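Local structure of putative oxidoreductase (Bacteroides fragilis NCTC 9343, 3EOF) at residues 135-138 with 139-142; 204-207 with 208-211; 214-217 with 218-222. The protein binds flavin mononucleotide and is probably an FMN-dependent oxidoreductase of the nitroreductase family, though its substrate is not established. One frame throughout, in Å; residues are numbered along the deposited sequence.

Interaction 1 (135-138 with 139-142); sequences TYNP and QMII
The side chains of N137 and M140, a selenomethionine, lie side by side and point the same way at the start of helix 138-145. SE of M140 rests against the amide of N137, 3.6 Å from OD1. Both first torsions set CG beside the backbone N and anti to the carbonyl carbon (chi1 -81° for N137, -70° for M140). The M140 chain then runs straight through chi2 and bends only at chi3. This brings the selenium alongside the amide.

N137 takes the N-cap position, but its side chain makes no capping bond. The amide is used elsewhere: ND2 donates to the carbonyl of A61. OD1 accepts from a water at 3.0 Å, which in turn accepts a weak bond from N of M140. The carbonyl of N137 opens the helix by accepting from N of I141 at 3.3 Å. It takes a second, weak bond from N of M140. P138 follows as the first helical residue, where its missing N-H costs no helix bond. Its carbonyl accepts from N of I142 at 2.7 Å, and CG1 of I142 packs on the same oxygen at 3.2 Å. The Q139 chain bends at chi2; NE2 is hydrogen-bonded to OD1 of D143, and OE1 to NE of R243.

P138 and I142 are covered by helix 227-243, through V240. P138, I141 and I142 also pack on P153 of strand 151-160. The first turn of helix 138-145 thus lies between strand 151-160 and helix 227-243.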
loop_
_atom_site.group_PDB
_atom_site.type_symbol
_atom_site.label_atom_id
_atom_site.label_comp_id
_atom_site.label_asym_id
_atom_site.label_seq_id
_atom_site.Cartn_x
_atom_site.Cartn_y
_atom_site.Cartn_z
ATOM N N THR A 135 2.581 11.411 -6.277
ATOM C CA THR A 135 3.578 11.779 -5.290
ATOM C C THR A 135 4.659 12.697 -5.909
ATOM O O THR A 135 5.536 13.185 -5.215
ATOM C CB THR A 135 4.115 10.530 -4.582
ATOM O OG1 THR A 135 4.388 9.509 -5.544
ATOM C CG2 THR A 135 3.070 9.980 -3.617
ATOM N N TYR A 136 4.604 12.944 -7.214
ATOM C CA TYR A 136 5.497 13.994 -7.818
ATOM C C TYR A 136 4.829 15.350 -7.698
ATOM O O TYR A 136 5.492 16.399 -7.526
ATOM C CB TYR A 136 5.811 13.738 -9.295
ATOM C CG TYR A 136 6.794 12.626 -9.493
ATOM C CD1 TYR A 136 6.404 11.301 -9.293
ATOM C CD2 TYR A 136 8.115 12.893 -9.835
ATOM C CE1 TYR A 136 7.288 10.270 -9.442
ATOM C CE2 TYR A 136 9.026 11.867 -9.979
ATOM C CZ TYR A 136 8.605 10.547 -9.791
ATOM O OH TYR A 136 9.499 9.504 -9.930
ATOM N N ASN A 137 3.508 15.349 -7.887
ATOM C CA ASN A 137 2.729 16.597 -7.830
ATOM C C ASN A 137 1.594 16.602 -6.837
ATOM O O ASN A 137 0.481 17.006 -7.182
ATOM C CB ASN A 137 2.175 16.893 -9.207
ATOM C CG ASN A 137 3.190 17.537 -10.122
ATOM O OD1 ASN A 137 3.911 18.460 -9.732
ATOM N ND2 ASN A 137 3.213 17.086 -11.371
ATOM N N PRO A 138 1.883 16.238 -5.584
ATOM C CA PRO A 138 0.806 16.198 -4.614
ATOM C C PRO A 138 0.225 17.586 -4.377
ATOM O O PRO A 138 -0.973 17.722 -4.226
ATOM C CB PRO A 138 1.485 15.614 -3.345
ATOM C CG PRO A 138 2.935 16.021 -3.493
ATOM C CD PRO A 138 3.175 15.863 -4.968
ATOM N N GLN A 139 1.027 18.636 -4.358
ATOM C CA GLN A 139 0.414 19.933 -4.126
ATOM C C GLN A 139 -0.670 20.265 -5.139
ATOM O O GLN A 139 -1.699 20.783 -4.766
ATOM C CB GLN A 139 1.441 21.046 -4.076
ATOM C CG GLN A 139 0.825 22.396 -3.533
ATOM C CD GLN A 139 0.280 22.256 -2.118
ATOM O OE1 GLN A 139 1.009 21.851 -1.232
ATOM N NE2 GLN A 139 -1.011 22.574 -1.905
HETATM N N MSE A 140 -0.443 19.965 -6.416
HETATM C CA MSE A 140 -1.390 20.266 -7.494
HETATM C C MSE A 140 -2.649 19.464 -7.343
HETATM O O MSE A 140 -3.722 19.922 -7.657
HETATM C CB MSE A 140 -0.775 19.961 -8.846
HETATM C CG MSE A 140 0.364 20.925 -9.259
HETATM SE SE MSE A 140 1.151 20.429 -10.980
HETATM C CE MSE A 140 -0.206 20.872 -12.083
ATOM N N ILE A 141 -2.514 18.252 -6.907
ATOM C CA ILE A 141 -3.681 17.384 -6.685
ATOM C C ILE A 141 -4.386 17.942 -5.466
ATOM O O ILE A 141 -5.593 18.042 -5.457
ATOM C CB ILE A 141 -3.227 15.944 -6.502
ATOM C CG1 ILE A 141 -2.585 15.469 -7.806
ATOM C CG2 ILE A 141 -4.399 15.019 -6.145
ATOM C CD1 ILE A 141 -1.861 14.153 -7.722
ATOM N N ILE A 142 -3.626 18.349 -4.436
ATOM C CA ILE A 142 -4.241 18.949 -3.253
ATOM C C ILE A 142 -5.089 20.174 -3.608
ATOM O O ILE A 142 -6.209 20.304 -3.136
ATOM C CB ILE A 142 -3.208 19.290 -2.183
ATOM C CG1 ILE A 142 -2.701 17.983 -1.545
ATOM C CG2 ILE A 142 -3.813 20.254 -1.153
ATOM C CD1 ILE A 142 -1.325 18.150 -0.894
HETATM O O HOH W 1 2.818 19.680 -7.248
#

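Interaction 2 (204-207 with 208-211); sequences NKLF and IEEN
F207 and N211 make the close side of this helix end. ND2 of N211 donates to the carbonyl O of F207 at 2.8 Å, in a fairly straight bond. The oxygen lies near the amide plane of N211. The same ND2 sits 3.6 Å from CD1 of the F207 ring, approaching it obliquely, with ring and amide planes 86° apart. F207 carries CG anti to its backbone N (chi1 -164°), which swings the ring out to helix 216-224. There it meets L216, V219 and R224, and N211 also packs on V219. I208 lies close to the helix backbone too, with CG1 3.3 Å from O of N204.

This is the C-terminal end of helix 202-209. Three backbone bonds of the i to i+4 type run through it: I208 N to N204 O, E209 N to K205 O, and E210 N to L206 O. The N211 side chain takes the F207 carbonyl one turn further on, so a side-chain amide serves an oxygen at the helix end.

The other side faces solvent and is looser. L206, E209 and E210 are all exposed. CD1 of L206 touches OE1 of E209 at 3.4 Å, an apolar methyl beside a carboxylate oxygen. The E210 chain leaves between its backbone N and carbonyl carbon (chi1 69°) and is extended beyond CG. This folds it back over the turn, with CG 3.0 Å from O of L206. Its OE1 comes no nearer to L206 than 3.8 Å, at CG, while OE2 lies at the edge of the F207 ring.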
loop_
_atom_site.group_PDB
_atom_site.type_symbol
_atom_site.label_atom_id
_atom_site.label_comp_id
_atom_site.label_asym_id
_atom_site.label_seq_id
_atom_site.Cartn_x
_atom_site.Cartn_y
_atom_site.Cartn_z
ATOM N N ASN A 204 12.584 -4.241 -23.970
ATOM C CA ASN A 204 13.637 -3.720 -23.116
ATOM C C ASN A 204 14.836 -3.322 -23.936
ATOM O O ASN A 204 15.432 -2.297 -23.680
ATOM C CB ASN A 204 13.980 -4.707 -21.982
ATOM C CG ASN A 204 12.910 -4.753 -20.924
ATOM O OD1 ASN A 204 12.363 -3.721 -20.559
ATOM N ND2 ASN A 204 12.623 -5.929 -20.401
ATOM N N LYS A 205 15.183 -4.134 -24.922
ATOM C CA LYS A 205 16.254 -3.777 -25.851
ATOM C C LYS A 205 15.857 -2.472 -26.583
ATOM O O LYS A 205 16.660 -1.593 -26.762
ATOM C CB LYS A 205 16.559 -4.957 -26.795
ATOM C CG LYS A 205 17.266 -6.156 -26.062
ATOM C CD LYS A 205 17.486 -7.427 -26.936
ATOM C CE LYS A 205 16.141 -7.995 -27.457
ATOM N NZ LYS A 205 16.186 -9.275 -28.275
ATOM N N LEU A 206 14.589 -2.336 -26.942
ATOM C CA LEU A 206 14.097 -1.129 -27.610
ATOM C C LEU A 206 14.150 0.046 -26.648
ATOM O O LEU A 206 14.562 1.131 -27.019
ATOM C CB LEU A 206 12.662 -1.325 -28.184
ATOM C CG LEU A 206 12.147 -0.139 -29.015
ATOM C CD1 LEU A 206 13.049 0.088 -30.209
ATOM C CD2 LEU A 206 10.699 -0.307 -29.451
ATOM N N PHE A 207 13.748 -0.183 -25.406
ATOM C CA PHE A 207 13.767 0.843 -24.370
ATOM C C PHE A 207 15.177 1.426 -24.182
ATOM O O PHE A 207 15.352 2.636 -24.092
ATOM C CB PHE A 207 13.242 0.212 -23.091
ATOM C CG PHE A 207 12.845 1.174 -22.041
ATOM C CD1 PHE A 207 12.026 2.258 -22.337
ATOM C CD2 PHE A 207 13.195 0.948 -20.717
ATOM C CE1 PHE A 207 11.621 3.141 -21.323
ATOM C CE2 PHE A 207 12.786 1.828 -19.706
ATOM C CZ PHE A 207 11.982 2.913 -20.017
ATOM N N ILE A 208 16.183 0.560 -24.193
ATOM C CA ILE A 208 17.597 0.979 -24.080
ATOM C C ILE A 208 18.042 1.771 -25.303
ATOM O O ILE A 208 18.699 2.820 -25.209
ATOM C CB ILE A 208 18.528 -0.276 -23.959
ATOM C CG1 ILE A 208 18.282 -1.044 -22.660
ATOM C CG2 ILE A 208 19.984 0.112 -24.074
ATOM C CD1 ILE A 208 18.851 -2.517 -22.671
ATOM N N GLU A 209 17.704 1.240 -26.468
ATOM C CA GLU A 209 18.119 1.841 -27.722
ATOM C C GLU A 209 17.493 3.231 -27.904
ATOM O O GLU A 209 18.192 4.219 -28.160
ATOM C CB GLU A 209 17.801 0.856 -28.870
ATOM C CG GLU A 209 18.341 1.192 -30.253
ATOM C CD GLU A 209 17.277 1.667 -31.283
ATOM O OE1 GLU A 209 16.079 1.293 -31.160
ATOM O OE2 GLU A 209 17.662 2.373 -32.255
ATOM N N GLU A 210 16.188 3.316 -27.695
ATOM C CA GLU A 210 15.483 4.561 -27.889
ATOM C C GLU A 210 15.799 5.599 -26.812
ATOM O O GLU A 210 15.356 6.744 -26.920
ATOM C CB GLU A 210 13.977 4.312 -28.063
ATOM C CG GLU A 210 13.206 3.822 -26.863
ATOM C CD GLU A 210 11.762 3.427 -27.215
ATOM O OE1 GLU A 210 11.371 3.520 -28.410
ATOM O OE2 GLU A 210 11.037 3.008 -26.285
ATOM N N ASN A 211 16.575 5.205 -25.789
ATOM C CA ASN A 211 17.008 6.107 -24.733
ATOM C C ASN A 211 18.505 6.415 -24.756
ATOM O O ASN A 211 18.996 7.111 -23.890
ATOM C CB ASN A 211 16.533 5.585 -23.380
ATOM C CG ASN A 211 15.104 5.960 -23.097
ATOM O OD1 ASN A 211 14.812 7.139 -22.886
ATOM N ND2 ASN A 211 14.207 4.972 -23.062
#

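Interaction 3 (214-217 with 218-222); sequences ETLP and QVFTD
E214 and T215 both give their backbone N-H to the side chain of Q218, at the N-terminal start of helix 216-224. With CG beside its backbone N (chi1 -72°) and the chain extended beyond, the glutamine reaches back from the first turn and grips the segment leading into it. N of E214 meets OE1 of Q218 at 2.8 Å, nearly in line with the side-chain C=O. The E214 carboxylate is tied to the same glutamine by a water that donates to OE1 of E214 and accepts from NE2 of Q218.

T215 supplies the second donor to OE1 of Q218, at 3.0 Å, from above the carbonyl plane. The T215 side chain crosses that of Q218 at about a right angle, with OG1 3.2 Å from CG of Q218. That hydroxyl is hydrogen-bonded to O of R91 of the second subunit, and NE2 of Q218 to the backbone O of N92 of that subunit. The buried Q218 amide therefore joins the helix start to the dimer partner.

L216 lies alongside F220, its CD1 4.0 Å from CE2. The F220 ring also stacks edge-to-face with F84 of the second subunit. The carbonyl of L216 accepts from N of V219 and touches the F220 ring at its edge.

P217 accepts at its carbonyl from N of T221. The T221 methyl packs on that oxygen, with CG2 3.2 Å from O of P217.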
loop_
_atom_site.group_PDB
_atom_site.type_symbol
_atom_site.label_atom_id
_atom_site.label_comp_id
_atom_site.label_asym_id
_atom_site.label_seq_id
_atom_site.Cartn_x
_atom_site.Cartn_y
_atom_site.Cartn_z
ATOM N N GLU A 214 23.235 1.982 -22.783
ATOM C CA GLU A 214 23.875 0.715 -23.089
ATOM C C GLU A 214 23.201 -0.402 -22.330
ATOM O O GLU A 214 23.082 -1.514 -22.827
ATOM C CB GLU A 214 25.384 0.831 -22.809
ATOM C CG GLU A 214 26.026 1.813 -23.837
ATOM C CD GLU A 214 27.505 2.184 -23.618
ATOM O OE1 GLU A 214 28.113 1.822 -22.578
ATOM O OE2 GLU A 214 28.052 2.891 -24.507
ATOM N N THR A 215 22.696 -0.101 -21.138
ATOM C CA THR A 215 22.032 -1.110 -20.306
ATOM C C THR A 215 20.661 -0.639 -19.825
ATOM O O THR A 215 20.352 0.564 -19.771
ATOM C CB THR A 215 22.900 -1.458 -19.094
ATOM O OG1 THR A 215 22.863 -0.384 -18.177
ATOM C CG2 THR A 215 24.353 -1.698 -19.497
ATOM N N LEU A 216 19.836 -1.605 -19.463
ATOM C CA LEU A 216 18.496 -1.323 -19.014
ATOM C C LEU A 216 18.450 -0.411 -17.751
ATOM O O LEU A 216 17.769 0.604 -17.761
ATOM C CB LEU A 216 17.709 -2.638 -18.852
ATOM C CG LEU A 216 16.246 -2.492 -18.458
ATOM C CD1 LEU A 216 15.539 -1.642 -19.526
ATOM C CD2 LEU A 216 15.619 -3.860 -18.298
ATOM N N PRO A 217 19.195 -0.752 -16.679
ATOM C CA PRO A 217 19.223 0.113 -15.512
ATOM C C PRO A 217 19.601 1.555 -15.782
ATOM O O PRO A 217 19.157 2.427 -15.070
ATOM C CB PRO A 217 20.288 -0.547 -14.624
ATOM C CG PRO A 217 20.210 -1.942 -14.962
ATOM C CD PRO A 217 20.017 -1.952 -16.448
ATOM N N GLN A 218 20.420 1.821 -16.789
ATOM C CA GLN A 218 20.775 3.195 -17.111
ATOM C C GLN A 218 19.550 3.993 -17.535
ATOM O O GLN A 218 19.497 5.194 -17.295
ATOM C CB GLN A 218 21.821 3.261 -18.203
ATOM C CG GLN A 218 23.196 2.815 -17.745
ATOM C CD GLN A 218 24.135 2.532 -18.878
ATOM O OE1 GLN A 218 23.748 2.538 -20.039
ATOM N NE2 GLN A 218 25.385 2.290 -18.553
ATOM N N VAL A 219 18.563 3.339 -18.155
ATOM C CA VAL A 219 17.375 4.068 -18.578
ATOM C C VAL A 219 16.658 4.527 -17.312
ATOM O O VAL A 219 16.155 5.644 -17.224
ATOM C CB VAL A 219 16.460 3.222 -19.446
ATOM C CG1 VAL A 219 15.212 4.033 -19.838
ATOM C CG2 VAL A 219 17.227 2.727 -20.698
ATOM N N PHE A 220 16.611 3.658 -16.321
ATOM C CA PHE A 220 15.976 4.025 -15.073
ATOM C C PHE A 220 16.693 5.081 -14.255
ATOM O O PHE A 220 16.058 5.992 -13.737
ATOM C CB PHE A 220 15.756 2.780 -14.240
ATOM C CG PHE A 220 14.716 1.888 -14.808
ATOM C CD1 PHE A 220 13.391 2.080 -14.501
ATOM C CD2 PHE A 220 15.048 0.873 -15.664
ATOM C CE1 PHE A 220 12.437 1.302 -15.048
ATOM C CE2 PHE A 220 14.074 0.065 -16.189
ATOM C CZ PHE A 220 12.778 0.284 -15.890
ATOM N N THR A 221 18.013 4.948 -14.134
ATOM C CA THR A 221 18.815 5.842 -13.318
ATOM C C THR A 221 19.080 7.167 -14.013
ATOM O O THR A 221 19.154 8.191 -13.359
ATOM C CB THR A 221 20.202 5.216 -12.983
ATOM O OG1 THR A 221 20.981 5.070 -14.182
ATOM C CG2 THR A 221 20.048 3.845 -12.337
ATOM N N ASP A 222 19.235 7.142 -15.329
ATOM C CA ASP A 222 19.551 8.365 -16.072
ATOM C C ASP A 222 18.370 9.155 -16.630
ATOM O O ASP A 222 18.476 10.373 -16.863
ATOM C CB ASP A 222 20.515 8.037 -17.214
ATOM C CG ASP A 222 21.843 7.425 -16.730
ATOM O OD1 ASP A 222 22.045 7.208 -15.499
ATOM O OD2 ASP A 222 22.688 7.139 -17.604
HETATM O O HOH W 2 27.618 1.441 -20.157
#

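In the fold
Each interaction joins two adjoining segments, so each closes only a local turn. They follow in series along the chain, with no nesting or crossing. Interaction 1 comes first, where the loop after strand 127-131 enters helix 138-145, beside the sheet and helix 227-243. Interactions 2 and 3 come later, at the end of helix 202-209 and the start of helix 216-224. Their centres are 9 Å apart and they touch directly: CD1 of I208 lies 3.5 Å from N of L216. Interaction 1 touches neither; its centre is 27 Å from that of interaction 3. Interactions 1 and 3 both meet the second subunit.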